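Local structure of neutral ceramidase (Pseudomonas aeruginosa, 2ZWS) at residues R158-L163 against Q458-G463; L166-I171 against T451-A456; T305-R310 against Q472-Q477; E312-Q317 against G468-A473; V414-R419 against S447-R452. The protein hydrolyses the N-acyl linkage of ceramides to give sphingosine and free fatty acid, and also runs the reaction in reverse, as a zinc-dependent secreted enzyme. One frame throughout, in Å; residues are numbered along the deposited sequence. Where two conformers were deposited one is given.

In the fold
All five contacts lie in the N-terminal, zinc-binding part of the chain and share the region running from strand 448-449 through helix 452-457 into helix 471-488. Contact 5 is buried and mostly apolar, and its strand carries a zinc ligand. Contacts 1, 2 and 3 are partly buried, and contact 4 is a surface contact. Contact 1 reaches the same zinc site with charges and hydroxyls. Contact 2 uses a capping box; it shares T451 and R452 with contact 5, whose R419 forms salt bridges with E453 and D170 of contact 2. Contacts 3 and 4 both rest on helix 471-488, through alanines and a stacked amide in contact 3 and a tryptophan face in contact 4.

Contact 1: residues R158-L163 against Q458-G463; sequences RNRSLL and QEYEGG
A polar contact beside the zinc site joins the turn between strand 157-159 and helix 162-165 to the loop after helix 452-457, through the two oxygens of one buried carboxylate. E461 OE2 accepts from R160 NE at 2.8 Å in a salt bridge, met nearly along its C-O axis, and R160 NH2 adds a weak bond. The other oxygen, E461 OE1, takes the hydroxyl S161 OG at 2.7 Å on its syn side. E461 bends at chi2 (80°), which turns its carboxylate back to both donors; with each oxygen bound, its rotation should be restricted. Small S161 suits the tight space between E461 and E459. E459 OE2 accepts from a water that accepts from L163 N, while E459 OE1 bonds S164. R160 NH2 also lies 3.8 Å from CD2 at the edge of the Y460 ring. The same nitrogen hydrogen-bonds the zinc ligand Y448, while backbone bonds from R158 and R160 hold the turn to S250 in strand 249-251 and N248 just before it.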
# COMPACT_ATOMS: atom_id res chain seq x y z
N ARG A 158 15.89 -3.39 -9.22
CA ARG A 158 17.14 -4.14 -9.09
C ARG A 158 17.00 -5.11 -7.93
O ARG A 158 16.24 -4.84 -6.98
CB ARG A 158 18.33 -3.19 -8.90
CG ARG A 158 18.32 -2.40 -7.60
CD ARG A 158 19.60 -1.58 -7.42
NE ARG A 158 20.75 -2.41 -7.05
CZ ARG A 158 21.01 -2.85 -5.82
NH1 ARG A 158 20.23 -2.54 -4.79
NH2 ARG A 158 22.07 -3.62 -5.61
N ASN A 159 17.70 -6.23 -8.00
CA ASN A 159 17.65 -7.17 -6.91
C ASN A 159 18.58 -6.74 -5.79
O ASN A 159 19.77 -6.52 -6.01
CB ASN A 159 18.05 -8.58 -7.40
CG ASN A 159 17.66 -9.66 -6.42
OD1 ASN A 159 18.15 -9.70 -5.28
ND2 ASN A 159 16.79 -10.57 -6.87
N ARG A 160 18.05 -6.68 -4.58
CA ARG A 160 18.83 -6.19 -3.43
C ARG A 160 19.50 -7.31 -2.64
O ARG A 160 20.22 -7.07 -1.67
CB ARG A 160 17.92 -5.32 -2.53
CG ARG A 160 16.89 -6.11 -1.82
CD ARG A 160 15.93 -5.24 -1.02
NE ARG A 160 15.10 -6.08 -0.17
CZ ARG A 160 14.15 -5.60 0.64
NH1 ARG A 160 13.89 -4.28 0.70
NH2 ARG A 160 13.46 -6.44 1.39
N SER A 161 19.23 -8.55 -3.05
CA SER A 161 19.82 -9.72 -2.41
C SER A 161 20.21 -10.73 -3.48
O SER A 161 19.75 -11.88 -3.46
CB SER A 161 18.82 -10.32 -1.42
OG SER A 161 18.74 -9.46 -0.31
N LEU A 162 21.08 -10.29 -4.39
CA LEU A 162 21.42 -11.08 -5.57
C LEU A 162 22.17 -12.37 -5.22
O LEU A 162 22.00 -13.40 -5.88
CB LEU A 162 22.19 -10.24 -6.59
CG LEU A 162 22.27 -10.83 -8.01
CD1 LEU A 162 20.91 -11.30 -8.53
CD2 LEU A 162 22.87 -9.83 -8.96
N LEU A 163 22.95 -12.34 -4.15
CA LEU A 163 23.70 -13.52 -3.73
C LEU A 163 22.76 -14.70 -3.46
O LEU A 163 23.04 -15.84 -3.87
CB LEU A 163 24.52 -13.19 -2.49
CG LEU A 163 25.35 -14.30 -1.85
CD1 LEU A 163 26.53 -13.63 -1.20
CD2 LEU A 163 24.54 -15.07 -0.82
N GLN A 458 20.33 -16.88 4.24
CA GLN A 458 19.98 -16.00 5.37
C GLN A 458 20.41 -14.55 5.20
O GLN A 458 20.92 -13.92 6.13
CB GLN A 458 20.45 -16.57 6.73
CG GLN A 458 19.65 -17.77 7.20
CD GLN A 458 18.23 -17.40 7.62
OE1 GLN A 458 18.04 -16.65 8.57
NE2 GLN A 458 17.25 -17.97 6.94
N GLU A 459 20.19 -14.01 4.00
CA GLU A 459 20.23 -12.56 3.83
C GLU A 459 18.91 -12.04 4.43
O GLU A 459 18.16 -12.83 4.99
CB GLU A 459 20.38 -12.20 2.35
CG GLU A 459 21.76 -12.55 1.79
CD GLU A 459 22.00 -11.93 0.44
OE1 GLU A 459 21.38 -12.39 -0.55
OE2 GLU A 459 22.80 -10.96 0.36
N TYR A 460 18.63 -10.74 4.32
CA TYR A 460 17.55 -10.12 5.08
C TYR A 460 16.20 -10.85 4.92
O TYR A 460 15.53 -11.16 5.91
CB TYR A 460 17.44 -8.65 4.71
CG TYR A 460 16.26 -7.96 5.35
CD1 TYR A 460 16.28 -7.62 6.70
CD2 TYR A 460 15.13 -7.66 4.59
CE1 TYR A 460 15.17 -7.00 7.30
CE2 TYR A 460 14.03 -7.02 5.17
CZ TYR A 460 14.05 -6.71 6.52
OH TYR A 460 12.96 -6.08 7.09
N GLU A 461 15.84 -11.16 3.68
CA GLU A 461 14.58 -11.83 3.39
C GLU A 461 14.48 -13.23 4.00
O GLU A 461 13.40 -13.66 4.45
CB GLU A 461 14.33 -11.88 1.89
CG GLU A 461 14.26 -10.49 1.22
CD GLU A 461 15.63 -9.87 0.95
OE1 GLU A 461 16.67 -10.57 1.01
OE2 GLU A 461 15.67 -8.66 0.69
N GLY A 462 15.59 -13.95 3.94
CA GLY A 462 15.74 -15.14 4.77
C GLY A 462 15.91 -14.57 6.16
O GLY A 462 16.44 -13.48 6.33
N GLY A 463 15.44 -15.23 7.18
CA GLY A 463 15.61 -14.59 8.47
C GLY A 463 14.43 -13.68 8.77
O GLY A 463 14.12 -13.47 9.95
O HOH W 1 22.38 -8.27 0.60
O HOH W 2 23.50 -10.07 -2.11

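Contact 2: residues L166-I171 against T451-A456; sequences LKNPDI and TREEYA
The N168 amide and the E454 carboxylate meet with their planes 75° apart. N168 ND2 donates to E454 OE2 at 2.8 Å; the acceptor lies close to the amide plane, whereas the donor stands 34° out of the carboxylate plane, on the anti side. From the other end of the amide, OD1 accepts from T451 OG1 at 2.7 Å, in the carbonyl plane and on a lone pair. Asparagine suits this place because its donor and acceptor, side by side, match two different groups at a helix start. Those groups form a capping box: T451 OG1 accepts from E454 N at 3.1 Å, and E454 OE1 receives T451 N from above the carboxylate plane. The hydroxyl of T451 sits between its backbone N and carbonyl carbon (chi1 59°), where it can accept from the helix and still donate to N168. E454 OE1 has a further partner in T413.

Beside this network, E453 CB packs 3.6 Å from K167 O, and the proline ring passes across the glutamate, with P169 CD 3.4 Å from E453 OE2. The E453 carboxylate is engaged in a salt bridge with R419. The loop after helix 162-165 thus lies against the first turn of helix 452-457, with helix 414-428 alongside, where M415 and R419 touch N168.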
# COMPACT_ATOMS: atom_id res chain seq x y z
N LEU A 166 20.89 -16.06 -6.71
CA LEU A 166 21.77 -16.90 -7.51
C LEU A 166 21.95 -18.30 -6.96
O LEU A 166 22.55 -19.15 -7.63
CB LEU A 166 23.13 -16.21 -7.69
CG LEU A 166 23.07 -14.89 -8.45
CD1 LEU A 166 24.44 -14.18 -8.39
CD2 LEU A 166 22.62 -15.06 -9.88
N LYS A 167 21.46 -18.56 -5.74
CA LYS A 167 21.51 -19.91 -5.19
C LYS A 167 20.42 -20.81 -5.77
O LYS A 167 20.46 -22.02 -5.57
CB LYS A 167 21.42 -19.92 -3.66
CG LYS A 167 22.48 -19.12 -2.89
CD LYS A 167 23.89 -19.64 -3.14
CE LYS A 167 24.85 -19.10 -2.09
NZ LYS A 167 26.27 -19.21 -2.52
N ASN A 168 19.43 -20.23 -6.45
CA ASN A 168 18.38 -21.02 -7.08
C ASN A 168 18.89 -21.70 -8.34
O ASN A 168 19.59 -21.07 -9.13
CB ASN A 168 17.17 -20.15 -7.43
CG ASN A 168 16.50 -19.56 -6.20
OD1 ASN A 168 15.99 -20.28 -5.34
ND2 ASN A 168 16.53 -18.23 -6.10
N PRO A 169 18.55 -22.99 -8.54
CA PRO A 169 19.01 -23.71 -9.73
C PRO A 169 18.19 -23.41 -10.99
O PRO A 169 18.54 -23.87 -12.08
CB PRO A 169 18.81 -25.18 -9.35
CG PRO A 169 17.68 -25.16 -8.40
CD PRO A 169 17.76 -23.85 -7.64
N ASP A 170 17.11 -22.65 -10.83
CA ASP A 170 16.09 -22.51 -11.87
C ASP A 170 15.81 -21.05 -12.27
O ASP A 170 14.65 -20.64 -12.33
CB ASP A 170 14.79 -23.19 -11.40
CG ASP A 170 14.17 -22.50 -10.15
OD1 ASP A 170 14.90 -21.95 -9.29
OD2 ASP A 170 12.92 -22.53 -10.02
N ILE A 171 16.85 -20.28 -12.58
CA ILE A 171 16.66 -18.84 -12.81
C ILE A 171 16.73 -18.36 -14.26
O ILE A 171 16.98 -17.19 -14.50
CB ILE A 171 17.58 -17.96 -11.92
CG1 ILE A 171 19.06 -18.13 -12.29
CG2 ILE A 171 17.35 -18.28 -10.46
CD1 ILE A 171 19.98 -17.07 -11.69
N THR A 451 12.77 -18.81 -1.27
CA THR A 451 12.79 -20.23 -1.64
C THR A 451 13.66 -20.97 -0.62
O THR A 451 14.42 -20.35 0.11
CB THR A 451 13.41 -20.45 -3.02
OG1 THR A 451 14.73 -19.93 -3.00
CG2 THR A 451 12.59 -19.74 -4.13
N ARG A 452 13.60 -22.30 -0.62
CA ARG A 452 14.48 -23.12 0.25
C ARG A 452 15.97 -22.73 0.11
O ARG A 452 16.69 -22.57 1.11
CB ARG A 452 14.29 -24.62 -0.05
CG ARG A 452 15.20 -25.56 0.76
CD ARG A 452 14.84 -25.54 2.22
NE ARG A 452 15.78 -26.20 3.14
CZ ARG A 452 16.77 -25.57 3.77
NH1 ARG A 452 17.54 -26.25 4.62
NH2 ARG A 452 16.99 -24.28 3.58
N GLU A 453 16.39 -22.52 -1.13
CA GLU A 453 17.80 -22.20 -1.44
C GLU A 453 18.15 -20.79 -0.95
O GLU A 453 19.17 -20.58 -0.28
CB GLU A 453 18.08 -22.35 -2.93
CG GLU A 453 17.82 -23.77 -3.47
CD GLU A 453 16.40 -24.04 -4.00
OE1 GLU A 453 15.41 -23.33 -3.64
OE2 GLU A 453 16.26 -25.00 -4.80
N GLU A 454 17.29 -19.82 -1.23
CA GLU A 454 17.49 -18.48 -0.70
C GLU A 454 17.53 -18.47 0.82
O GLU A 454 18.33 -17.76 1.43
CB GLU A 454 16.38 -17.54 -1.16
CG GLU A 454 16.46 -17.16 -2.62
CD GLU A 454 15.14 -16.71 -3.19
OE1 GLU A 454 14.15 -16.59 -2.43
OE2 GLU A 454 15.07 -16.49 -4.42
N TYR A 455 16.60 -19.21 1.44
CA TYR A 455 16.50 -19.25 2.89
C TYR A 455 17.84 -19.63 3.50
O TYR A 455 18.25 -19.02 4.50
CB TYR A 455 15.44 -20.25 3.32
CG TYR A 455 15.22 -20.32 4.81
CD1 TYR A 455 14.19 -19.57 5.41
CD2 TYR A 455 15.99 -21.17 5.62
CE1 TYR A 455 13.96 -19.63 6.77
CE2 TYR A 455 15.77 -21.24 7.00
CZ TYR A 455 14.74 -20.46 7.56
OH TYR A 455 14.50 -20.52 8.91
N ALA A 456 18.52 -20.61 2.88
CA ALA A 456 19.79 -21.12 3.44
C ALA A 456 20.86 -20.04 3.54
O ALA A 456 21.69 -20.08 4.44
CB ALA A 456 20.30 -22.31 2.63

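Contact 3: residues T305-R310 against Q472-Q477; sequences TRLPIR and QAAYQQ
R310 and Q477 cross at about a right angle, yet their flat ends lie almost parallel: the guanidinium and amide planes are only 12° apart and stacked, with Q477 CD over one face of the guanidinium. R310 NH1 comes within 3.7 Å of Q477 CD. A bend at chi3 (-59°) folds the arginine back over the amide, while Q477 runs out fully extended from helix 471-488, with CG anti to its backbone N (chi1 174°). That straight reach brings the amide to the backbone of short strand 308-309. Glutamine fits here as a long side chain with a flat polar end, able to span from the helix to the strand backbone and lie flat on R310.

Further toward the start of the helix the contact becomes apolar. I309 straddles two alanines, its CG2 branch 4.1 Å from A473 CB and its CD1 end 4.1 Å from A474 CB. L307 CD2 adds a second touch on A474 CB, also at 4.1 Å. Alanine suits both positions, since a short side chain lets the strand come near the helix: the CA atoms of I309 and A474 are 5.9 Å apart.

The guanidinium also has salt bridges to E312 and D481. The two carboxylates probably offset its charge and restrict how the plane can turn, so the flat stack on Q477 is likely to be well defined beside branched aliphatic packing.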
# COMPACT_ATOMS: atom_id res chain seq x y z
N THR A 305 0.36 -23.20 11.95
CA THR A 305 1.02 -23.91 13.06
C THR A 305 1.02 -25.42 12.78
O THR A 305 -0.03 -26.03 12.60
CB THR A 305 0.35 -23.57 14.40
OG1 THR A 305 0.46 -22.15 14.63
CG2 THR A 305 1.02 -24.31 15.55
N ARG A 306 2.23 -26.00 12.75
CA ARG A 306 2.48 -27.40 12.36
C ARG A 306 1.77 -27.85 11.09
O ARG A 306 1.27 -28.97 10.96
CB ARG A 306 2.36 -28.39 13.53
CG ARG A 306 1.13 -28.28 14.42
CD ARG A 306 1.40 -28.93 15.77
NE ARG A 306 0.47 -28.47 16.81
CZ ARG A 306 0.74 -27.52 17.70
NH1 ARG A 306 -0.18 -27.18 18.60
NH2 ARG A 306 1.92 -26.91 17.71
N LEU A 307 1.75 -26.95 10.10
CA LEU A 307 1.18 -27.28 8.81
C LEU A 307 2.01 -28.34 8.08
O LEU A 307 3.18 -28.11 7.78
CB LEU A 307 1.08 -26.03 7.93
CG LEU A 307 0.44 -26.20 6.55
CD1 LEU A 307 -1.03 -26.58 6.66
CD2 LEU A 307 0.60 -24.89 5.76
N PRO A 308 1.39 -29.50 7.76
CA PRO A 308 2.12 -30.53 7.02
C PRO A 308 2.32 -30.13 5.56
O PRO A 308 1.41 -29.59 4.92
CB PRO A 308 1.17 -31.74 7.09
CG PRO A 308 0.21 -31.43 8.19
CD PRO A 308 0.03 -29.94 8.09
N ILE A 309 3.52 -30.39 5.05
CA ILE A 309 3.83 -30.14 3.66
C ILE A 309 4.17 -31.45 2.95
O ILE A 309 5.05 -32.20 3.40
CB ILE A 309 5.01 -29.16 3.48
CG1 ILE A 309 4.84 -27.96 4.43
CG2 ILE A 309 5.10 -28.71 2.02
CD1 ILE A 309 6.06 -27.17 4.68
N ARG A 310 3.48 -31.69 1.84
CA ARG A 310 3.66 -32.95 1.10
C ARG A 310 5.02 -32.98 0.39
O ARG A 310 5.53 -31.94 -0.04
CB ARG A 310 2.51 -33.16 0.12
CG ARG A 310 1.13 -33.19 0.79
CD ARG A 310 0.06 -33.75 -0.11
NE ARG A 310 -0.10 -32.99 -1.36
CZ ARG A 310 -0.84 -31.89 -1.48
NH1 ARG A 310 -1.51 -31.40 -0.44
NH2 ARG A 310 -0.92 -31.30 -2.66
N GLN A 472 8.09 -21.37 1.73
CA GLN A 472 7.72 -21.22 0.33
C GLN A 472 6.96 -22.44 -0.18
O GLN A 472 5.97 -22.31 -0.90
CB GLN A 472 8.95 -20.94 -0.54
CG GLN A 472 8.66 -20.51 -2.00
CD GLN A 472 8.32 -21.67 -2.93
OE1 GLN A 472 8.71 -22.82 -2.68
NE2 GLN A 472 7.60 -21.38 -4.02
N ALA A 473 7.46 -23.63 0.18
CA ALA A 473 6.86 -24.91 -0.22
C ALA A 473 5.41 -24.99 0.28
O ALA A 473 4.51 -25.43 -0.46
CB ALA A 473 7.69 -26.07 0.35
N ALA A 474 5.18 -24.51 1.51
CA ALA A 474 3.82 -24.47 2.09
C ALA A 474 2.90 -23.61 1.24
O ALA A 474 1.78 -24.03 0.91
CB ALA A 474 3.85 -23.92 3.52
N TYR A 475 3.36 -22.40 0.91
CA TYR A 475 2.52 -21.53 0.06
C TYR A 475 2.27 -22.16 -1.30
O TYR A 475 1.17 -22.06 -1.83
CB TYR A 475 3.16 -20.16 -0.10
CG TYR A 475 2.93 -19.22 1.05
CD1 TYR A 475 1.68 -18.61 1.24
CD2 TYR A 475 3.97 -18.89 1.93
CE1 TYR A 475 1.47 -17.72 2.28
CE2 TYR A 475 3.79 -17.99 2.95
CZ TYR A 475 2.52 -17.40 3.13
OH TYR A 475 2.30 -16.48 4.13
N GLN A 476 3.27 -22.82 -1.87
CA GLN A 476 3.07 -23.42 -3.18
C GLN A 476 2.01 -24.53 -3.09
O GLN A 476 1.10 -24.58 -3.93
CB GLN A 476 4.39 -23.98 -3.73
CG GLN A 476 4.33 -24.36 -5.19
CD GLN A 476 5.70 -24.42 -5.82
OE1 GLN A 476 6.52 -23.51 -5.64
NE2 GLN A 476 5.96 -25.48 -6.59
N GLN A 477 2.09 -25.36 -2.06
CA GLN A 477 1.09 -26.41 -1.85
C GLN A 477 -0.31 -25.82 -1.69
O GLN A 477 -1.26 -26.31 -2.29
CB GLN A 477 1.42 -27.17 -0.58
CG GLN A 477 0.37 -28.18 -0.18
CD GLN A 477 0.82 -28.97 1.01
OE1 GLN A 477 0.30 -28.81 2.12
NE2 GLN A 477 1.83 -29.80 0.80

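Contact 4: residues E312-Q317 against G468-A473; sequences EFTDGQ and GPWTQA
The loop of the hairpin formed by strands 308-309 and 319-320 folds over the start of helix 471-488, where W470 occupies the N-cap position. The main touch is a CH-pi contact: T314 CB stands over one face of the indole, 3.9 Å from the centroid of its six-membered ring and 17° off the normal. The loop backbone follows, with T314 CA 3.5 Å from W470 CZ3. Further round the ring, D315 CB comes within 3.8 Å of W470 CH2. The breadth of the indole is what counts here, as one flat ring can support two consecutive loop residues.

The loop keeps its shape through its own bonds. T314 OG1 accepts from G316 N in an ST turn and donates to Q317 O, while D315 OD2 accepts from Q317 N in an Asx turn. Lying between the backbone N and the carbonyl carbon (chi1 65°), OG1 is turned to G316 N and Q317 O, while the backbone position of T314 sets CB over the ring. D315 is also salt-bridged to R319. On the helix side, G468 to T471 makes a type I beta turn, and G468 O takes both T471 N and T471 OG1 from the same face of its plane.

Nearer the helix, F313 O rests 3.2 Å from A473 CB, and F313 CB packs on that same methyl at 4.1 Å. The F313 ring continues along helix 471-488 to Q476 and Q477, while R452 makes a cation-pi contact with W470.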
# COMPACT_ATOMS: atom_id res chain seq x y z
N GLU A 312 6.04 -33.69 -2.54
CA GLU A 312 6.09 -33.10 -3.88
C GLU A 312 6.56 -31.64 -3.90
O GLU A 312 7.04 -31.15 -4.92
CB GLU A 312 4.74 -33.25 -4.60
CG GLU A 312 3.52 -32.87 -3.76
CD GLU A 312 2.23 -33.53 -4.22
OE1 GLU A 312 1.91 -33.45 -5.43
OE2 GLU A 312 1.52 -34.12 -3.37
N PHE A 313 6.45 -30.95 -2.76
CA PHE A 313 6.82 -29.53 -2.67
C PHE A 313 8.13 -29.24 -1.95
O PHE A 313 8.63 -28.11 -1.97
CB PHE A 313 5.67 -28.74 -2.03
CG PHE A 313 4.37 -28.89 -2.75
CD1 PHE A 313 3.39 -29.76 -2.28
CD2 PHE A 313 4.13 -28.18 -3.92
CE1 PHE A 313 2.18 -29.93 -2.97
CE2 PHE A 313 2.93 -28.33 -4.62
CZ PHE A 313 1.95 -29.21 -4.15
N THR A 314 8.70 -30.26 -1.31
CA THR A 314 9.90 -30.08 -0.51
C THR A 314 11.13 -30.67 -1.20
O THR A 314 11.26 -30.59 -2.42
CB THR A 314 9.71 -30.71 0.87
OG1 THR A 314 9.58 -32.13 0.70
CG2 THR A 314 8.44 -30.19 1.53
N ASP A 315 12.02 -31.26 -0.41
CA ASP A 315 13.20 -31.96 -0.93
C ASP A 315 12.86 -33.39 -1.34
O ASP A 315 13.66 -34.08 -1.98
CB ASP A 315 14.36 -31.93 0.09
CG ASP A 315 13.95 -32.41 1.49
OD1 ASP A 315 14.86 -32.53 2.34
OD2 ASP A 315 12.75 -32.66 1.75
N GLY A 316 11.66 -33.84 -0.96
CA GLY A 316 11.20 -35.19 -1.25
C GLY A 316 10.81 -35.94 0.00
O GLY A 316 10.40 -37.11 -0.06
N GLN A 317 10.98 -35.28 1.14
CA GLN A 317 10.53 -35.80 2.42
C GLN A 317 9.33 -34.99 2.89
O GLN A 317 9.21 -33.80 2.55
CB GLN A 317 11.64 -35.70 3.47
CG GLN A 317 12.80 -36.71 3.29
CD GLN A 317 12.31 -38.13 3.05
OE1 GLN A 317 12.60 -38.73 2.00
NE2 GLN A 317 11.56 -38.68 4.00
N GLY A 468 10.14 -20.92 8.73
CA GLY A 468 11.24 -21.85 8.46
C GLY A 468 11.53 -22.09 6.99
O GLY A 468 10.95 -21.46 6.09
N PRO A 469 12.41 -23.05 6.72
CA PRO A 469 12.92 -23.25 5.37
C PRO A 469 11.85 -23.64 4.35
O PRO A 469 12.02 -23.41 3.16
CB PRO A 469 13.96 -24.38 5.56
CG PRO A 469 13.56 -25.08 6.81
CD PRO A 469 12.98 -24.01 7.69
N TRP A 470 10.76 -24.26 4.82
CA TRP A 470 9.73 -24.77 3.92
C TRP A 470 8.52 -23.85 3.82
O TRP A 470 7.49 -24.26 3.30
CB TRP A 470 9.33 -26.20 4.30
CG TRP A 470 10.54 -27.11 4.29
CD1 TRP A 470 11.14 -27.66 5.38
CD2 TRP A 470 11.31 -27.49 3.15
NE1 TRP A 470 12.24 -28.39 4.98
CE2 TRP A 470 12.36 -28.30 3.62
CE3 TRP A 470 11.20 -27.23 1.78
CZ2 TRP A 470 13.31 -28.87 2.75
CZ3 TRP A 470 12.15 -27.79 0.91
CH2 TRP A 470 13.19 -28.61 1.41
N THR A 471 8.67 -22.61 4.27
CA THR A 471 7.60 -21.60 4.12
C THR A 471 7.14 -21.48 2.66
O THR A 471 5.92 -21.49 2.37
CB THR A 471 8.04 -20.24 4.69
OG1 THR A 471 8.36 -20.39 6.08
CG2 THR A 471 6.93 -19.20 4.55
N GLN A 472 8.09 -21.37 1.73
CA GLN A 472 7.72 -21.22 0.33
C GLN A 472 6.96 -22.44 -0.18
O GLN A 472 5.97 -22.31 -0.90
CB GLN A 472 8.95 -20.94 -0.54
CG GLN A 472 8.66 -20.51 -2.00
CD GLN A 472 8.32 -21.67 -2.93
OE1 GLN A 472 8.71 -22.82 -2.68
NE2 GLN A 472 7.60 -21.38 -4.02
N ALA A 473 7.46 -23.63 0.18
CA ALA A 473 6.86 -24.91 -0.22
C ALA A 473 5.41 -24.99 0.28
O ALA A 473 4.51 -25.43 -0.46
CB ALA A 473 7.69 -26.07 0.35

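Contact 5: residues V414-R419 against S447-R452; sequences VMAGVR and SYVTTR. With ZN (zinc ion), chain B.
The strand that supplies a tyrosine ligand to the catalytic domain's zinc ion packs here on the first turns of helix 414-428. Y448 OH binds the zinc at 2.2 Å, and H97, H204, E411 and a water at 2.1 Å also bind it. After Y448, the chain from V449 to T451 runs past the helix, and the A416 methyl meets it: its CB lies 3.4 Å from V449 O and 4.2 Å from V449 CG1. A side chain as small as alanine is needed where the CA atoms of A416 and T451 are only 5.1 Å apart. The methyl of T451, CG2, lies 3.8 Å from M415 CB and sits 3.6 Å above the centre of one face of the R419 guanidinium. R419 runs extended from CG to NE, which carries its flat end to T451, and NE also forms a salt bridge with D170. Strand 448-449 pairs in parallel with strand 411-412, just before the helix, and V449 also meets Q472 and Y475 of helix 471-488.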
# COMPACT_ATOMS: atom_id res chain seq x y z
N VAL A 414 11.43 -12.96 -5.99
CA VAL A 414 11.13 -13.27 -7.40
C VAL A 414 10.89 -14.78 -7.58
O VAL A 414 9.83 -15.18 -8.07
CB VAL A 414 12.26 -12.77 -8.34
CG1 VAL A 414 12.08 -13.30 -9.80
CG2 VAL A 414 12.34 -11.23 -8.32
N MET A 415 11.85 -15.62 -7.19
CA MET A 415 11.71 -17.05 -7.47
C MET A 415 10.65 -17.70 -6.58
O MET A 415 10.02 -18.70 -6.99
CB MET A 415 13.05 -17.79 -7.35
CG MET A 415 14.09 -17.44 -8.42
SD MET A 415 13.39 -17.22 -10.10
CE MET A 415 12.62 -18.82 -10.46
N ALA A 416 10.43 -17.16 -5.39
CA ALA A 416 9.37 -17.74 -4.53
C ALA A 416 8.01 -17.56 -5.21
O ALA A 416 7.18 -18.48 -5.24
CB ALA A 416 9.41 -17.15 -3.13
N GLY A 417 7.81 -16.39 -5.80
CA GLY A 417 6.56 -16.10 -6.50
C GLY A 417 6.47 -16.80 -7.85
O GLY A 417 5.43 -17.39 -8.21
N VAL A 418 7.57 -16.75 -8.60
CA VAL A 418 7.62 -17.41 -9.91
C VAL A 418 7.34 -18.91 -9.81
O VAL A 418 6.60 -19.46 -10.61
CB VAL A 418 8.95 -17.14 -10.67
CG1 VAL A 418 9.04 -18.02 -11.92
CG2 VAL A 418 9.03 -15.68 -11.05
N ARG A 419 7.93 -19.58 -8.82
CA ARG A 419 7.67 -21.02 -8.66
C ARG A 419 6.17 -21.32 -8.42
O ARG A 419 5.61 -22.29 -8.94
CB ARG A 419 8.52 -21.61 -7.54
CG ARG A 419 9.96 -21.89 -7.98
CD ARG A 419 10.68 -22.55 -6.85
NE ARG A 419 12.13 -22.46 -7.01
CZ ARG A 419 12.98 -22.85 -6.07
NH1 ARG A 419 14.29 -22.73 -6.27
NH2 ARG A 419 12.51 -23.36 -4.94
N SER A 447 5.40 -11.02 6.80
CA SER A 447 6.81 -10.82 6.50
C SER A 447 7.24 -11.41 5.15
O SER A 447 6.55 -11.24 4.19
CB SER A 447 7.67 -11.29 7.70
OG SER A 447 7.38 -10.47 8.82
N TYR A 448 8.37 -12.12 5.08
CA TYR A 448 8.98 -12.47 3.79
C TYR A 448 8.88 -13.95 3.44
O TYR A 448 8.76 -14.81 4.32
CB TYR A 448 10.45 -11.98 3.72
CG TYR A 448 10.57 -10.47 3.58
CD1 TYR A 448 10.42 -9.62 4.67
CD2 TYR A 448 10.85 -9.89 2.35
CE1 TYR A 448 10.50 -8.20 4.53
CE2 TYR A 448 10.98 -8.52 2.18
CZ TYR A 448 10.79 -7.65 3.27
OH TYR A 448 10.89 -6.26 3.06
N VAL A 449 8.93 -14.24 2.14
CA VAL A 449 9.00 -15.63 1.68
C VAL A 449 10.10 -15.78 0.63
O VAL A 449 10.08 -15.18 -0.43
CB VAL A 449 7.66 -16.13 1.12
CG1 VAL A 449 7.78 -17.59 0.70
CG2 VAL A 449 6.52 -15.93 2.14
N THR A 450 11.01 -16.66 0.98
CA THR A 450 12.20 -16.93 0.23
C THR A 450 12.13 -18.43 -0.17
O THR A 450 11.46 -19.24 0.49
CB THR A 450 13.25 -16.58 1.28
OG1 THR A 450 14.15 -15.52 0.98
CG2 THR A 450 13.43 -17.51 2.35
N THR A 451 12.77 -18.81 -1.27
CA THR A 451 12.79 -20.23 -1.64
C THR A 451 13.66 -20.97 -0.62
O THR A 451 14.42 -20.35 0.11
CB THR A 451 13.41 -20.45 -3.02
OG1 THR A 451 14.73 -19.93 -3.00
CG2 THR A 451 12.59 -19.74 -4.13
N ARG A 452 13.60 -22.30 -0.62
CA ARG A 452 14.48 -23.12 0.25
C ARG A 452 15.97 -22.73 0.11
O ARG A 452 16.69 -22.57 1.11
CB ARG A 452 14.29 -24.62 -0.05
CG ARG A 452 15.20 -25.56 0.76
CD ARG A 452 14.84 -25.54 2.22
NE ARG A 452 15.78 -26.20 3.14
CZ ARG A 452 16.77 -25.57 3.77
NH1 ARG A 452 17.54 -26.25 4.62
NH2 ARG A 452 16.99 -24.28 3.58
ZN ZN B . 9.40 -5.07 2.01
O HOH W 3 9.94 -3.60 3.43